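Local coordinates for cytochrome P450 113A1 (Saccharopolyspora erythraea, PDB 2JJN), which catalyses the haem-dependent C-12 hydroxylation of the erythromycin D macrolactone ring to give erythromycin C in antibiotic biosynthesis, at residues 54-59 with 317-322; 73-78 with 292-297; 247-252 with 280-285. The protein carries 2 engineered substitutions. All coordinates share one frame; numbering follows the deposited sequence. Where two conformers were deposited one is given.

Contact 1: residues 54-59 with 317-322. With SO4 (sulfate ion), chain E; SO4 (sulfate ion), chain G.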
loop_
_atom_site.group_PDB
_atom_site.type_symbol
_atom_site.label_atom_id
_atom_site.label_comp_id
_atom_site.label_asym_id
_atom_site.label_seq_id
_atom_site.Cartn_x
_atom_site.Cartn_y
_atom_site.Cartn_z
ATOM N N PHE A 54 -9.185 15.687 -6.989
ATOM C CA PHE A 54 -10.021 14.534 -7.364
ATOM C C PHE A 54 -9.911 14.006 -8.796
ATOM O O PHE A 54 -10.201 12.839 -9.050
ATOM C CB PHE A 54 -11.509 14.837 -7.084
ATOM C CG PHE A 54 -11.774 15.150 -5.627
ATOM C CD1 PHE A 54 -12.123 16.435 -5.231
ATOM C CD2 PHE A 54 -11.554 14.189 -4.672
ATOM C CE1 PHE A 54 -12.369 16.721 -3.888
ATOM C CE2 PHE A 54 -11.787 14.457 -3.296
ATOM C CZ PHE A 54 -12.195 15.751 -2.908
ATOM N N ARG A 55 -9.529 14.849 -9.733
ATOM C CA ARG A 55 -9.521 14.394 -11.133
ATOM C C ARG A 55 -8.199 13.756 -11.520
ATOM O O ARG A 55 -7.142 14.185 -11.050
ATOM C CB ARG A 55 -9.774 15.589 -12.060
ATOM C CG ARG A 55 -11.211 16.072 -12.001
ATOM C CD ARG A 55 -11.418 17.229 -12.963
ATOM N NE ARG A 55 -12.767 17.752 -12.848
ATOM C CZ ARG A 55 -13.086 18.977 -13.247
ATOM N NH1 ARG A 55 -12.126 19.775 -13.765
ATOM N NH2 ARG A 55 -14.355 19.405 -13.135
ATOM N N HIS A 56 -8.256 12.771 -12.423
ATOM C CA HIS A 56 -7.068 12.017 -12.763
ATOM C C HIS A 56 -5.919 12.916 -13.248
ATOM O O HIS A 56 -4.777 12.814 -12.787
ATOM C CB HIS A 56 -7.438 11.022 -13.870
ATOM C CG HIS A 56 -6.311 10.137 -14.285
ATOM N ND1 HIS A 56 -5.461 10.472 -15.327
ATOM C CD2 HIS A 56 -5.935 8.904 -13.864
ATOM C CE1 HIS A 56 -4.585 9.495 -15.499
ATOM N NE2 HIS A 56 -4.840 8.538 -14.631
ATOM N N ALA A 57 -6.199 13.820 -14.196
ATOM C CA ALA A 57 -5.116 14.623 -14.710
ATOM C C ALA A 57 -4.485 15.490 -13.624
ATOM O O ALA A 57 -3.294 15.759 -13.662
ATOM C CB ALA A 57 -5.624 15.518 -15.844
ATOM N N ASP A 58 -5.314 15.993 -12.713
ATOM C CA ASP A 58 -4.816 16.892 -11.651
ATOM C C ASP A 58 -4.029 16.113 -10.594
ATOM O O ASP A 58 -3.025 16.629 -10.073
ATOM C CB ASP A 58 -5.993 17.617 -11.002
ATOM C CG ASP A 58 -6.718 18.569 -11.997
ATOM O OD1 ASP A 58 -6.014 19.026 -12.954
ATOM O OD2 ASP A 58 -7.950 18.745 -11.840
ATOM N N VAL A 59 -4.475 14.894 -10.288
ATOM C CA VAL A 59 -3.679 14.027 -9.383
ATOM C C VAL A 59 -2.302 13.781 -9.997
ATOM O O VAL A 59 -1.268 13.892 -9.320
ATOM C CB VAL A 59 -4.415 12.716 -9.155
ATOM C CG1 VAL A 59 -3.451 11.621 -8.576
ATOM C CG2 VAL A 59 -5.657 12.944 -8.253
ATOM N N LEU A 317 -7.938 7.007 -5.643
ATOM C CA LEU A 317 -9.202 6.280 -5.817
ATOM C C LEU A 317 -10.112 7.029 -6.762
ATOM O O LEU A 317 -10.737 6.400 -7.631
ATOM C CB LEU A 317 -9.880 6.110 -4.469
ATOM C CG LEU A 317 -11.285 5.503 -4.544
ATOM C CD1 LEU A 317 -11.231 4.065 -5.172
ATOM C CD2 LEU A 317 -11.882 5.453 -3.143
ATOM N N SER A 318 -10.211 8.353 -6.602
ATOM C CA SER A 318 -11.074 9.120 -7.507
ATOM C C SER A 318 -10.498 9.143 -8.927
ATOM O O SER A 318 -11.231 8.968 -9.917
ATOM C CB SER A 318 -11.159 10.525 -6.940
ATOM O OG SER A 318 -12.008 11.364 -7.749
ATOM N N ALA A 319 -9.191 9.371 -9.043
ATOM C CA ALA A 319 -8.521 9.339 -10.369
ATOM C C ALA A 319 -8.784 8.044 -11.066
ATOM O O ALA A 319 -9.014 8.022 -12.288
ATOM C CB ALA A 319 -6.998 9.542 -10.193
ATOM N N ASN A 320 -8.711 6.924 -10.321
ATOM C CA ASN A 320 -8.884 5.603 -10.950
ATOM C C ASN A 320 -10.329 5.353 -11.415
ATOM O O ASN A 320 -10.563 4.453 -12.193
ATOM C CB ASN A 320 -8.497 4.521 -9.958
ATOM C CG ASN A 320 -6.977 4.385 -9.741
ATOM O OD1 ASN A 320 -6.160 5.093 -10.330
ATOM N ND2 ASN A 320 -6.621 3.448 -8.831
ATOM N N ARG A 321 -11.296 6.092 -10.862
ATOM C CA ARG A 321 -12.727 5.921 -11.272
ATOM C C ARG A 321 -13.171 7.093 -12.175
ATOM O O ARG A 321 -14.376 7.295 -12.402
ATOM C CB ARG A 321 -13.589 5.861 -10.008
ATOM C CG ARG A 321 -13.242 4.679 -9.091
ATOM C CD ARG A 321 -13.374 3.311 -9.762
ATOM N NE ARG A 321 -13.397 2.272 -8.752
ATOM C CZ ARG A 321 -14.498 1.671 -8.286
ATOM N NH1 ARG A 321 -15.685 1.941 -8.815
ATOM N NH2 ARG A 321 -14.417 0.768 -7.314
ATOM N N ASP A 322 -12.185 7.856 -12.653
ATOM C CA ASP A 322 -12.463 9.067 -13.515
ATOM C C ASP A 322 -12.679 8.675 -14.979
ATOM O O ASP A 322 -11.777 8.161 -15.607
ATOM C CB ASP A 322 -11.263 10.001 -13.380
ATOM C CG ASP A 322 -11.474 11.345 -14.002
ATOM O OD1 ASP A 322 -10.692 12.276 -13.701
ATOM O OD2 ASP A 322 -12.379 11.465 -14.864
HETATM S S SO4 E . -14.050 23.063 -14.473
HETATM O O1 SO4 E . -14.949 21.958 -14.126
HETATM O O2 SO4 E . -14.334 24.198 -13.597
HETATM O O3 SO4 E . -14.246 23.441 -15.871
HETATM O O4 SO4 E . -12.650 22.705 -14.234
HETATM S S SO4 G . -3.405 4.969 -14.933
HETATM O O1 SO4 G . -3.579 4.100 -13.733
HETATM O O2 SO4 G . -3.304 6.380 -14.563
HETATM O O3 SO4 G . -4.472 4.865 -15.932
HETATM O O4 SO4 G . -2.136 4.720 -15.601
HETATM O O HOH W 1 -8.731 14.140 -15.504
#

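Contact 2: residues 73-78 with 292-297. With HEM (protoporphyrin IX containing Fe), chain B.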
loop_
_atom_site.group_PDB
_atom_site.type_symbol
_atom_site.label_atom_id
_atom_site.label_comp_id
_atom_site.label_asym_id
_atom_site.label_seq_id
_atom_site.Cartn_x
_atom_site.Cartn_y
_atom_site.Cartn_z
ATOM N N PRO A 73 5.992 15.873 4.953
ATOM C CA PRO A 73 4.773 16.404 5.603
ATOM C C PRO A 73 5.101 17.313 6.754
ATOM O O PRO A 73 4.202 18.055 7.196
ATOM C CB PRO A 73 4.075 15.168 6.180
ATOM C CG PRO A 73 5.162 14.139 6.345
ATOM C CD PRO A 73 6.244 14.458 5.321
ATOM N N THR A 74 6.350 17.247 7.232
ATOM C CA THR A 74 6.760 17.921 8.469
ATOM C C THR A 74 6.779 19.438 8.259
ATOM O O THR A 74 6.690 20.215 9.222
ATOM C CB THR A 74 8.154 17.412 9.057
ATOM O OG1 THR A 74 9.270 17.872 8.275
ATOM C CG2 THR A 74 8.210 15.890 9.160
ATOM N N ARG A 75 6.855 19.840 6.987
ATOM C CA ARG A 75 6.822 21.253 6.623
ATOM C C ARG A 75 5.605 21.977 7.235
ATOM O O ARG A 75 5.689 23.178 7.588
ATOM C CB ARG A 75 6.816 21.389 5.094
ATOM C CG ARG A 75 8.120 20.900 4.404
ATOM C CD ARG A 75 8.151 21.163 2.872
ATOM N NE ARG A 75 8.182 22.603 2.569
ATOM C CZ ARG A 75 9.196 23.245 1.981
ATOM N NH1 ARG A 75 10.308 22.609 1.611
ATOM N NH2 ARG A 75 9.098 24.552 1.753
ATOM N N VAL A 76 4.491 21.253 7.374
ATOM C CA VAL A 76 3.231 21.837 7.860
ATOM C C VAL A 76 2.812 21.306 9.257
ATOM O O VAL A 76 1.680 21.529 9.716
ATOM C CB VAL A 76 2.074 21.620 6.808
ATOM C CG1 VAL A 76 2.428 22.316 5.502
ATOM C CG2 VAL A 76 1.865 20.144 6.552
ATOM N N ILE A 77 3.707 20.560 9.906
ATOM C CA ILE A 77 3.417 20.004 11.231
ATOM C C ILE A 77 4.319 20.686 12.227
ATOM O O ILE A 77 5.553 20.545 12.176
ATOM C CB ILE A 77 3.606 18.465 11.319
ATOM C CG1 ILE A 77 2.665 17.737 10.344
ATOM C CG2 ILE A 77 3.320 17.986 12.742
ATOM C CD1 ILE A 77 3.098 16.297 10.023
ATOM N N GLU A 78 3.677 21.442 13.122
ATOM C CA GLU A 78 4.392 22.232 14.104
ATOM C C GLU A 78 5.322 21.360 14.946
ATOM O O GLU A 78 4.889 20.388 15.563
ATOM C CB GLU A 78 3.393 22.974 14.994
ATOM C CG GLU A 78 4.009 24.089 15.831
ATOM C CD GLU A 78 2.981 24.807 16.694
ATOM O OE1 GLU A 78 3.167 26.013 16.952
ATOM O OE2 GLU A 78 1.991 24.161 17.115
ATOM N N GLN A 292 -0.341 12.183 0.314
ATOM C CA GLN A 292 -0.237 13.549 0.816
ATOM C C GLN A 292 0.995 14.233 0.316
ATOM O O GLN A 292 2.062 13.604 0.157
ATOM C CB GLN A 292 -0.196 13.575 2.370
ATOM C CG GLN A 292 -1.623 13.293 2.933
ATOM C CD GLN A 292 -1.957 11.808 2.974
ATOM O OE1 GLN A 292 -3.034 11.355 2.536
ATOM N NE2 GLN A 292 -1.035 11.038 3.515
ATOM N N ARG A 293 0.818 15.518 0.026
ATOM C CA ARG A 293 1.931 16.446 -0.351
ATOM C C ARG A 293 1.794 17.739 0.445
ATOM O O ARG A 293 0.754 17.987 1.054
ATOM C CB ARG A 293 1.942 16.739 -1.867
ATOM C CG ARG A 293 2.077 15.492 -2.726
ATOM C CD ARG A 293 3.500 14.905 -2.519
ATOM N NE ARG A 293 3.841 13.874 -3.513
ATOM C CZ ARG A 293 3.756 12.560 -3.292
ATOM N NH1 ARG A 293 3.241 12.068 -2.161
ATOM N NH2 ARG A 293 4.222 11.719 -4.210
ATOM N N THR A 294 2.845 18.559 0.433
ATOM C CA THR A 294 2.727 19.895 1.046
ATOM C C THR A 294 3.194 20.928 0.028
ATOM O O THR A 294 4.222 20.750 -0.596
ATOM C CB THR A 294 3.551 19.982 2.327
ATOM O OG1 THR A 294 4.907 19.623 2.052
ATOM C CG2 THR A 294 2.963 19.079 3.388
ATOM N N THR A 295 2.439 22.007 -0.167
ATOM C CA THR A 295 2.883 23.004 -1.143
ATOM C C THR A 295 4.074 23.797 -0.593
ATOM O O THR A 295 4.110 24.174 0.589
ATOM C CB THR A 295 1.767 24.005 -1.481
ATOM O OG1 THR A 295 1.279 24.584 -0.279
ATOM C CG2 THR A 295 0.604 23.264 -2.152
ATOM N N THR A 296 5.018 24.053 -1.473
ATOM C CA THR A 296 6.212 24.835 -1.075
ATOM C C THR A 296 6.071 26.313 -1.433
ATOM O O THR A 296 6.936 27.119 -1.083
ATOM C CB THR A 296 7.472 24.303 -1.762
ATOM O OG1 THR A 296 7.370 24.423 -3.190
ATOM C CG2 THR A 296 7.620 22.823 -1.387
ATOM N N LYS A 297 5.014 26.619 -2.171
ATOM C CA LYS A 297 4.734 27.956 -2.689
ATOM C C LYS A 297 3.296 28.024 -3.141
ATOM O O LYS A 297 2.652 27.000 -3.337
ATOM C CB LYS A 297 5.650 28.277 -3.878
ATOM C CG LYS A 297 5.578 27.252 -5.016
ATOM C CD LYS A 297 6.594 27.576 -6.086
ATOM C CE LYS A 297 6.302 26.803 -7.348
ATOM N NZ LYS A 297 6.861 27.526 -8.556
HETATM C CHA HEM B . 5.852 4.009 -2.558
HETATM C CHB HEM B . 1.527 1.818 -3.113
HETATM C CHC HEM B . 3.581 -2.439 -2.043
HETATM C CHD HEM B . 7.663 -0.153 -0.710
HETATM C C1A HEM B . 4.533 3.733 -2.858
HETATM C C2A HEM B . 3.561 4.733 -3.314
HETATM C C3A HEM B . 2.373 4.137 -3.450
HETATM C C4A HEM B . 2.533 2.744 -3.085
HETATM C CMA HEM B . 1.041 4.792 -3.878
HETATM C CAA HEM B . 3.871 6.211 -3.615
HETATM C CBA HEM B . 3.859 7.055 -2.354
HETATM C CGA HEM B . 3.900 8.554 -2.659
HETATM O O1A HEM B . 3.958 8.944 -3.860
HETATM O O2A HEM B . 3.923 9.337 -1.658
HETATM C C1B HEM B . 1.721 0.456 -2.877
HETATM C C2B HEM B . 0.717 -0.563 -3.053
HETATM C C3B HEM B . 1.290 -1.754 -2.764
HETATM C C4B HEM B . 2.671 -1.466 -2.398
HETATM C CMB HEM B . -0.708 -0.188 -3.510
HETATM C CAB HEM B . 0.708 -3.181 -2.738
HETATM C CBB HEM B . -0.207 -3.519 -3.588
HETATM C C1C HEM B . 4.857 -2.188 -1.588
HETATM C C2C HEM B . 5.796 -3.204 -1.140
HETATM C C3C HEM B . 6.929 -2.570 -0.768
HETATM C C4C HEM B . 6.742 -1.134 -0.988
HETATM C CMC HEM B . 5.458 -4.718 -1.134
HETATM C CAC HEM B . 8.227 -3.151 -0.175
HETATM C CBC HEM B . 8.763 -4.300 -0.585
HETATM C C1D HEM B . 7.500 1.150 -1.073
HETATM C C2D HEM B . 8.494 2.147 -0.836
HETATM C C3D HEM B . 7.955 3.413 -1.417
HETATM C C4D HEM B . 6.666 3.082 -1.948
HETATM C CMD HEM B . 9.866 1.962 -0.121
HETATM C CAD HEM B . 8.612 4.805 -1.425
HETATM C CBD HEM B . 9.411 5.039 -2.722
HETATM C CGD HEM B . 9.939 6.440 -2.754
HETATM O O1D HEM B . 9.511 7.293 -1.958
HETATM O O2D HEM B . 10.816 6.696 -3.606
HETATM N NA HEM B . 3.871 2.498 -2.749
HETATM N NB HEM B . 2.913 -0.104 -2.429
HETATM N NC HEM B . 5.475 -0.959 -1.451
HETATM N ND HEM B . 6.410 1.739 -1.745
HETATM FE FE HEM B . 4.696 0.773 -2.249
HETATM O O HOH W 2 5.972 23.841 2.668
HETATM O O HOH W 3 7.367 26.883 1.774
HETATM O O HOH W 4 3.937 1.188 -0.208
#

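Contact 3: residues 247-252 with 280-285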
loop_
_atom_site.group_PDB
_atom_site.type_symbol
_atom_site.label_atom_id
_atom_site.label_comp_id
_atom_site.label_asym_id
_atom_site.label_seq_id
_atom_site.Cartn_x
_atom_site.Cartn_y
_atom_site.Cartn_z
ATOM N N THR A 247 -1.426 -6.996 2.285
ATOM C CA THR A 247 -2.544 -7.552 3.061
ATOM C C THR A 247 -3.925 -6.991 2.606
ATOM O O THR A 247 -4.841 -7.756 2.333
ATOM C CB THR A 247 -2.350 -7.259 4.538
ATOM O OG1 THR A 247 -1.133 -7.904 4.950
ATOM C CG2 THR A 247 -3.552 -7.744 5.431
ATOM N N VAL A 248 -4.038 -5.679 2.501
ATOM C CA VAL A 248 -5.261 -5.045 1.992
ATOM C C VAL A 248 -5.574 -5.464 0.542
ATOM O O VAL A 248 -6.744 -5.713 0.205
ATOM C CB VAL A 248 -5.075 -3.507 2.113
ATOM C CG1 VAL A 248 -6.180 -2.792 1.374
ATOM C CG2 VAL A 248 -5.026 -3.124 3.654
ATOM N N LEU A 249 -4.566 -5.514 -0.319
ATOM C CA LEU A 249 -4.835 -5.865 -1.722
ATOM C C LEU A 249 -5.392 -7.271 -1.842
ATOM O O LEU A 249 -6.370 -7.485 -2.570
ATOM C CB LEU A 249 -3.591 -5.733 -2.574
ATOM C CG LEU A 249 -3.817 -6.065 -4.051
ATOM C CD1 LEU A 249 -4.872 -5.176 -4.644
ATOM C CD2 LEU A 249 -2.510 -5.901 -4.862
ATOM N N LEU A 250 -4.792 -8.223 -1.110
ATOM C CA LEU A 250 -5.282 -9.613 -1.292
ATOM C C LEU A 250 -6.732 -9.740 -0.849
ATOM O O LEU A 250 -7.544 -10.394 -1.541
ATOM C CB LEU A 250 -4.402 -10.599 -0.528
ATOM C CG LEU A 250 -4.799 -12.072 -0.721
ATOM C CD1 LEU A 250 -4.745 -12.403 -2.214
ATOM C CD2 LEU A 250 -3.855 -13.003 0.053
ATOM N N GLY A 251 -7.099 -9.102 0.274
ATOM C CA GLY A 251 -8.535 -9.049 0.684
ATOM C C GLY A 251 -9.373 -8.443 -0.456
ATOM O O GLY A 251 -10.437 -8.956 -0.805
ATOM N N ASN A 252 -8.908 -7.318 -1.026
ATOM C CA ASN A 252 -9.654 -6.630 -2.070
ATOM C C ASN A 252 -9.823 -7.509 -3.290
ATOM O O ASN A 252 -10.876 -7.458 -3.933
ATOM C CB ASN A 252 -8.963 -5.309 -2.440
ATOM C CG ASN A 252 -9.119 -4.265 -1.303
ATOM O OD1 ASN A 252 -9.804 -4.528 -0.296
ATOM N ND2 ASN A 252 -8.558 -3.059 -1.506
ATOM N N GLU A 280 -6.268 -4.952 -12.349
ATOM C CA GLU A 280 -7.590 -4.332 -12.373
ATOM C C GLU A 280 -8.144 -4.131 -10.943
ATOM O O GLU A 280 -8.824 -3.148 -10.658
ATOM C CB GLU A 280 -8.552 -5.133 -13.248
ATOM C CG GLU A 280 -9.957 -4.565 -13.382
ATOM C CD GLU A 280 -10.077 -3.194 -14.076
ATOM O OE1 GLU A 280 -9.043 -2.512 -14.314
ATOM O OE2 GLU A 280 -11.253 -2.823 -14.351
ATOM N N VAL A 281 -7.858 -5.069 -10.033
ATOM C CA VAL A 281 -8.246 -4.808 -8.624
ATOM C C VAL A 281 -7.450 -3.646 -8.062
ATOM O O VAL A 281 -7.998 -2.800 -7.352
ATOM C CB VAL A 281 -8.100 -6.069 -7.747
ATOM C CG1 VAL A 281 -8.440 -5.678 -6.256
ATOM C CG2 VAL A 281 -9.021 -7.193 -8.258
ATOM N N LEU A 282 -6.165 -3.551 -8.400
ATOM C CA LEU A 282 -5.400 -2.381 -7.975
ATOM C C LEU A 282 -6.044 -1.090 -8.476
ATOM O O LEU A 282 -6.099 -0.122 -7.746
ATOM C CB LEU A 282 -3.978 -2.446 -8.531
ATOM C CG LEU A 282 -2.996 -3.223 -7.658
ATOM C CD1 LEU A 282 -1.763 -3.601 -8.496
ATOM C CD2 LEU A 282 -2.545 -2.406 -6.387
ATOM N N ARG A 283 -6.532 -1.089 -9.724
ATOM C CA ARG A 283 -7.205 0.137 -10.232
ATOM C C ARG A 283 -8.522 0.364 -9.472
ATOM O O ARG A 283 -8.864 1.495 -9.039
ATOM C CB ARG A 283 -7.469 0.046 -11.731
ATOM C CG ARG A 283 -8.071 1.334 -12.286
ATOM C CD ARG A 283 -8.587 1.085 -13.723
ATOM N NE ARG A 283 -9.763 0.179 -13.744
ATOM C CZ ARG A 283 -11.012 0.597 -13.512
ATOM N NH1 ARG A 283 -11.241 1.899 -13.231
ATOM N NH2 ARG A 283 -12.042 -0.258 -13.522
ATOM N N TYR A 284 -9.294 -0.719 -9.326
ATOM C CA TYR A 284 -10.633 -0.633 -8.830
ATOM C C TYR A 284 -10.710 -0.295 -7.323
ATOM O O TYR A 284 -11.565 0.511 -6.914
ATOM C CB TYR A 284 -11.302 -1.991 -9.172
ATOM C CG TYR A 284 -12.795 -2.050 -9.057
ATOM C CD1 TYR A 284 -13.594 -1.416 -9.996
ATOM C CD2 TYR A 284 -13.375 -2.810 -8.059
ATOM C CE1 TYR A 284 -15.000 -1.540 -9.897
ATOM C CE2 TYR A 284 -14.758 -2.942 -7.962
ATOM C CZ TYR A 284 -15.533 -2.319 -8.857
ATOM O OH TYR A 284 -16.912 -2.485 -8.675
ATOM N N ARG A 285 -9.838 -0.932 -6.548
ATOM C CA ARG A 285 -9.838 -0.796 -5.086
ATOM C C ARG A 285 -8.372 -0.630 -4.621
ATOM O O ARG A 285 -7.800 -1.506 -3.991
ATOM C CB ARG A 285 -10.507 -2.010 -4.454
ATOM C CG ARG A 285 -12.033 -1.928 -4.470
ATOM C CD ARG A 285 -12.630 -3.169 -3.871
ATOM N NE ARG A 285 -14.062 -2.921 -3.592
ATOM C CZ ARG A 285 -15.046 -3.776 -3.869
ATOM N NH1 ARG A 285 -14.832 -4.963 -4.441
ATOM N NH2 ARG A 285 -16.302 -3.422 -3.541
#

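Contact 1: residues 54-59 with 317-322
The first turn of helix 56-64 receives a carboxylate from a distant part of the chain: Asp322 OD1 accepts a hydrogen bond from the backbone N of His56 at 2.8 Å. The bond is nearly straight (176°) and uses the anti lone pair of OD1, while OD2 accepts from the backbone N of Asp324, two residues on. The same OD1 takes a longer bond of 3.3 Å from a water that in turn accepts one from Ala57 N, and thus serves two successive amide groups of the opening turn. With the helix N terminus facing it, the carboxylate is probably favoured in its ionised form. In P450 nomenclature this is the B helix, which follows strand 51-53, and it meets the short K' helix 316-320. Ser318 OG donates to Phe54 O at 2.7 Å, approaching 24° out of the carbonyl plane, and is also bonded to Arg38 NH1 of helix 27-40. Beside these polar links the methyl of Ala319 packs against the helix start, its CB 3.6 Å from His56 CA and 4.1 Å from Val59 CG2. Because CG of His56 lies anti to the backbone N (chi1 -178°), the imidazole runs alongside Ala319, and NE2 reaches O2 of a sulfate, probably from the crystallisation liquor, at 2.6 Å in the ring plane. The extended Arg55 holds a second sulfate edge-on through NH1 and NH2.

Contact 2: residues 73-78 with 292-297
The guanidinium of Arg75 carries the methyl of Thr296 on one face, with CG2 3.7 Å above the plane over its centre, and has two waters in its plane at the edge. One accepts a hydrogen bond from NE of Arg75 and bridges to Thr295 O; the other accepts from NH2 at 2.9 Å and lies 2.9 Å from Thr296 O, to which it can donate. The arginine chain bends at its third torsion (chi3 66°), which lays the flat group over the Thr296 methyl, and Arg75 CD passes 3.7 Å from Thr294 OG1. That hydroxyl has its hydrogen bond elsewhere, with Asp72 O, and Thr296 OG1 is likewise bonded to Ala67 O. Both threonines thus offer methyl groups to the 73-78 segment. In the conformer described here, one of two deposited, Thr294 CG2 lies 3.5 Å from Val76 CG2 and 3.9 Å from Pro73 CA. Segment 73-78 belongs to the loop between helices B and C, which in P450s borders the substrate pocket; Pro73 touches Glu89, which like Gln292 is a substrate-binding residue. Arg293, the residue before Thr294 in strand 290-295, points away from the loop: its guanidinium meets the haem propionate edge-on, NH2 bonding O1A at 2.8 Å and NH1 bonding O2A. NH1 also donates to Gln292 O from above the carbonyl plane, which helps fix the rotation of the group. His95, Arg99 and His351 contribute further bonds to the haem. Within 73-78 the attachment to the strand is methyl packing and two bridging waters, while the base of the loop is bonded directly to Thr294 through Asp72 and Ser70; the water-mediated part would probably tolerate small adjustments.

Contact 3: residues 247-252 with 280-285
Leu249 of the long helix 228-259 and Leu282 of the K helix (274-284) interlock in the P450 core, where the axes of 247-252 and 280-284 approach to 10.0 Å at 102°. Leu249 has CG anti to the backbone N (chi1 -179°), which carries both methyls toward the K helix: CD2 abuts Leu282 CD2 at 3.8 Å and CD1 meets Val281 CG1 at 3.9 Å. The two leucine side chains cross at about a right angle, and both also touch the haem. Val281 adopts the same first-torsion setting for CG1, and this methyl presses on the opposing backbone, 3.7 Å from Asn252 C. On the side of the K helix turned from helix 228-259, Glu280 and Arg283 form the conserved ExxR pair of P450s, a side-on salt bridge with NE to OE1 and NH2 to OE2 each 2.8 Å; Arg336 also bonds OE2. Arg285, just beyond the helix, stretches its chain from CG to NE to reach Glu27 and Glu259, leaving its CB against the amide of Asn252. That amide is held through OD1 by Arg255, and its ND2, shared with Leu394 O, donates to Arg285 O at 3.0 Å with a bent angle of 142°.

From the N terminus, the chain first reaches 54-59, whose partner 317-322 comes last, so contact 1 closes the widest loop, joining the B helix to the K' helix and the turn after it. Contact 2 lies within it, tying the B-C loop at 73-78 to the sheet at 292-297. Contact 3 is innermost, joining helix 228-259 to the K helix across only 27 residues; no loops cross. Helix 274-284 of contact 3 leads directly into strand 290-295 of contact 2. Contacts 1 and 3 touch: Asn320 ND2 and Arg321 NH2 probably donate to Arg283 O and Tyr284 O at the end of the K helix. Contact 2 touches neither, its nearest atoms about 8 Å from contact 1 and about 15 Å from contact 3.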